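Local coordinates for nitroreductase family protein (Clostridium novyi, PDB 3G14) that probably acts as an oxidoreductase of the nitroreductase family, whose members typically use bound FMN to reduce their substrates, at residues D32-A37 / A105-H110. Sequence-based numbering, arbitrary orientation.
Sequences DMAMRA and AIAMEH
Ala34, in the last turn of helix 24-35, meets Ala107 of helix 99-117 with their CA atoms only 4.8 Å apart, and beyond it the chain leaves helical geometry at Arg36 and carries Ala37 back against the same partner. Alanine suits both helices here: with nothing beyond CB, it lets the two backbones come this near, and Ala34 CB sits 3.7 Å from Ala107 O. Ala37, three residues on and past the helix end, sets its CB 4.0 Å from Ile106 CG2 and also against Ala107 CB. Ala37 CB also lies over one face of the His110 imidazole, 3.9 Å from the ring centroid, in a CH-pi contact. His110 has CG anti to its own carbonyl carbon (chi1 -77°), which swings the ring across to the end of the neighbouring helix. There His110 ND1 donates to Met33 O at 3.0 Å, with an N-H...O angle of 154°. The acceptor lies near the imidazole plane, yet the donor stands well above the carbonyl plane. Arg36 N reaches Met33 O from the other face, so two donors grip a buried carbonyl at the helix terminus. The far nitrogen, His110 NE2, bonds Glu109 OE2 of the second subunit, which fixes the ring at both nitrogens; the reciprocal pair joins Glu109 here to the other His110. Within segment 32-37, Arg36 NE meets Asp32 OD2 in a salt bridge of 2.8 Å whose hydrogen bond is nearly straight, and Tyr5 of the second subunit shares that oxygen. Close alanine-mediated helix packing, with Phe48 of strand 46-51 touching Ala34 and Ala107, thus leads into the subunit interface, where His110 and Glu109 of the two chains pair, in keeping with the intertwined alpha/beta homodimer of the nitroreductase fold.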
ATOM      1  N   ASP B  32     -13.180   0.779  -7.298  1.00 14.37           N
ATOM      2  CA  ASP B  32     -12.802   2.039  -7.916  1.00 17.65           C
ATOM      3  C   ASP B  32     -11.662   2.750  -7.173  1.00 16.85           C
ATOM      4  O   ASP B  32     -10.735   3.253  -7.794  1.00 16.56           O
ATOM      5  CB  ASP B  32     -14.004   2.974  -7.993  1.00 17.36           C
ATOM      6  CG  ASP B  32     -13.685   4.241  -8.727  1.00 21.18           C
ATOM      7  OD1 ASP B  32     -13.399   4.177  -9.944  1.00 22.42           O
ATOM      8  OD2 ASP B  32     -13.704   5.291  -8.080  1.00 17.03           O
HETATM    9  N   MSE B  33     -11.717   2.751  -5.850  1.00 16.52           N
HETATM   10  CA  MSE B  33     -10.603   3.301  -5.073  1.00 17.76           C
HETATM   11  C   MSE B  33      -9.293   2.583  -5.390  1.00 16.70           C
HETATM   12  O   MSE B  33      -8.286   3.223  -5.565  1.00 17.91           O
HETATM   13  CB  MSE B  33     -10.949   3.326  -3.593  1.00 17.49           C
HETATM   14  CG  MSE B  33     -12.119   4.346  -3.368  1.00 20.36           C
HETATM   15 SE   MSE B  33     -12.593   4.495  -1.507  0.75 22.67          SE
HETATM   16  CE  MSE B  33     -14.522   4.280  -1.695  1.00 24.96           C
ATOM     17  N   ALA B  34      -9.316   1.269  -5.529  1.00 16.48           N
ATOM     18  CA  ALA B  34      -8.140   0.521  -5.966  1.00 16.92           C
ATOM     19  C   ALA B  34      -7.695   0.888  -7.378  1.00 16.74           C
ATOM     20  O   ALA B  34      -6.495   1.018  -7.645  1.00 17.95           O
ATOM     21  CB  ALA B  34      -8.379  -0.987  -5.832  1.00 18.24           C
HETATM   22  N   MSE B  35      -8.658   1.071  -8.282  1.00 19.31           N
HETATM   23  CA  MSE B  35      -8.360   1.440  -9.667  1.00 19.35           C
HETATM   24  C   MSE B  35      -7.629   2.782  -9.715  1.00 20.30           C
HETATM   25  O   MSE B  35      -6.865   3.038 -10.649  1.00 21.44           O
HETATM   26  CB  MSE B  35      -9.632   1.514 -10.502  1.00 17.78           C
HETATM   27  CG  MSE B  35     -10.334   0.180 -10.691  1.00 18.69           C
HETATM   28 SE   MSE B  35      -9.323  -1.107 -11.690  0.75 18.42          SE
HETATM   29  CE  MSE B  35      -8.360  -1.939 -10.241  1.00 18.43           C
ATOM     30  N   ARG B  36      -7.862   3.630  -8.713  1.00 18.07           N
ATOM     31  CA  ARG B  36      -7.255   4.977  -8.686  1.00 16.98           C
ATOM     32  C   ARG B  36      -5.903   5.003  -7.965  1.00 16.42           C
ATOM     33  O   ARG B  36      -5.321   6.083  -7.751  1.00 19.10           O
ATOM     34  CB  ARG B  36      -8.214   5.945  -8.014  1.00 16.92           C
ATOM     35  CG  ARG B  36      -9.439   6.247  -8.848  1.00 15.08           C
ATOM     36  CD  ARG B  36     -10.395   7.051  -8.011  1.00 21.41           C
ATOM     37  NE  ARG B  36     -11.708   7.193  -8.637  1.00 23.75           N
ATOM     38  CZ  ARG B  36     -12.039   8.104  -9.549  1.00 28.00           C
ATOM     39  NH1 ARG B  36     -11.178   9.010  -9.985  1.00 25.48           N
ATOM     40  NH2 ARG B  36     -13.280   8.128 -10.007  1.00 27.57           N
ATOM     41  N   ALA B  37      -5.384   3.836  -7.607  1.00 16.08           N
ATOM     42  CA  ALA B  37      -4.121   3.755  -6.875  1.00 16.62           C
ATOM     43  C   ALA B  37      -2.987   4.107  -7.848  1.00 14.79           C
ATOM     44  O   ALA B  37      -3.105   3.836  -9.061  1.00 17.23           O
ATOM     45  CB  ALA B  37      -3.928   2.369  -6.299  1.00 17.44           C
ATOM     46  N   ALA B 105       0.349  -4.162  -3.215  1.00 14.23           N
ATOM     47  CA  ALA B 105       0.127  -3.771  -1.790  1.00 16.09           C
ATOM     48  C   ALA B 105      -0.600  -2.415  -1.681  1.00 15.18           C
ATOM     49  O   ALA B 105      -1.553  -2.236  -0.868  1.00 15.58           O
ATOM     50  CB  ALA B 105       1.470  -3.727  -0.962  1.00 15.83           C
ATOM     51  N   ILE B 106      -0.157  -1.481  -2.498  1.00 12.88           N
ATOM     52  CA  ILE B 106      -0.741  -0.119  -2.577  1.00 12.77           C
ATOM     53  C   ILE B 106      -2.221  -0.264  -2.856  1.00 13.67           C
ATOM     54  O   ILE B 106      -3.068   0.271  -2.135  1.00 14.88           O
ATOM     55  CB  ILE B 106      -0.054   0.761  -3.683  1.00 15.91           C
ATOM     56  CG1 ILE B 106       1.405   1.103  -3.345  1.00 14.55           C
ATOM     57  CG2 ILE B 106      -0.794   2.117  -3.879  1.00 14.53           C
ATOM     58  CD1 ILE B 106       2.186   1.799  -4.501  1.00 14.24           C
ATOM     59  N   ALA B 107      -2.564  -1.009  -3.918  1.00 14.23           N
ATOM     60  CA  ALA B 107      -3.966  -1.135  -4.349  1.00 15.29           C
ATOM     61  C   ALA B 107      -4.817  -1.870  -3.327  1.00 15.49           C
ATOM     62  O   ALA B 107      -5.963  -1.472  -3.051  1.00 15.17           O
ATOM     63  CB  ALA B 107      -4.068  -1.821  -5.767  1.00 12.66           C
HETATM   64  N   MSE B 108      -4.268  -2.939  -2.757  1.00 17.60           N
HETATM   65  CA  MSE B 108      -4.959  -3.652  -1.691  1.00 18.54           C
HETATM   66  C   MSE B 108      -5.193  -2.765  -0.447  1.00 17.50           C
HETATM   67  O   MSE B 108      -6.219  -2.912   0.214  1.00 17.44           O
HETATM   68  CB  MSE B 108      -4.182  -4.932  -1.306  1.00 16.93           C
HETATM   69  CG  MSE B 108      -4.942  -5.812  -0.353  1.00 19.95           C
HETATM   70 SE   MSE B 108      -6.749  -6.412  -1.019  0.75 15.11          SE
HETATM   71  CE  MSE B 108      -6.211  -8.330  -0.831  1.00 18.71           C
ATOM     72  N   GLU B 109      -4.290  -1.836  -0.126  1.00 16.95           N
ATOM     73  CA  GLU B 109      -4.558  -0.934   1.014  1.00 14.69           C
ATOM     74  C   GLU B 109      -5.694   0.054   0.655  1.00 13.60           C
ATOM     75  O   GLU B 109      -6.431   0.508   1.559  1.00 14.94           O
ATOM     76  CB  GLU B 109      -3.291  -0.207   1.486  1.00 16.32           C
ATOM     77  CG  GLU B 109      -3.454   0.612   2.777  1.00 13.06           C
ATOM     78  CD  GLU B 109      -3.855  -0.214   3.996  1.00 13.13           C
ATOM     79  OE1 GLU B 109      -4.019  -1.465   3.833  1.00 18.98           O
ATOM     80  OE2 GLU B 109      -4.016   0.391   5.084  1.00 14.67           O
ATOM     81  N   HIS B 110      -5.838   0.409  -0.631  1.00 15.20           N
ATOM     82  CA  HIS B 110      -6.995   1.191  -1.071  1.00 15.08           C
ATOM     83  C   HIS B 110      -8.301   0.390  -0.855  1.00 14.76           C
ATOM     84  O   HIS B 110      -9.317   0.955  -0.419  1.00 14.18           O
ATOM     85  CB  HIS B 110      -6.849   1.676  -2.547  1.00 12.91           C
ATOM     86  CG  HIS B 110      -5.919   2.844  -2.718  1.00 11.92           C
ATOM     87  ND1 HIS B 110      -6.157   3.868  -3.621  1.00 14.65           N
ATOM     88  CD2 HIS B 110      -4.713   3.112  -2.161  1.00 14.75           C
ATOM     89  CE1 HIS B 110      -5.161   4.744  -3.555  1.00 15.95           C
ATOM     90  NE2 HIS B 110      -4.270   4.302  -2.692  1.00 13.34           N
TER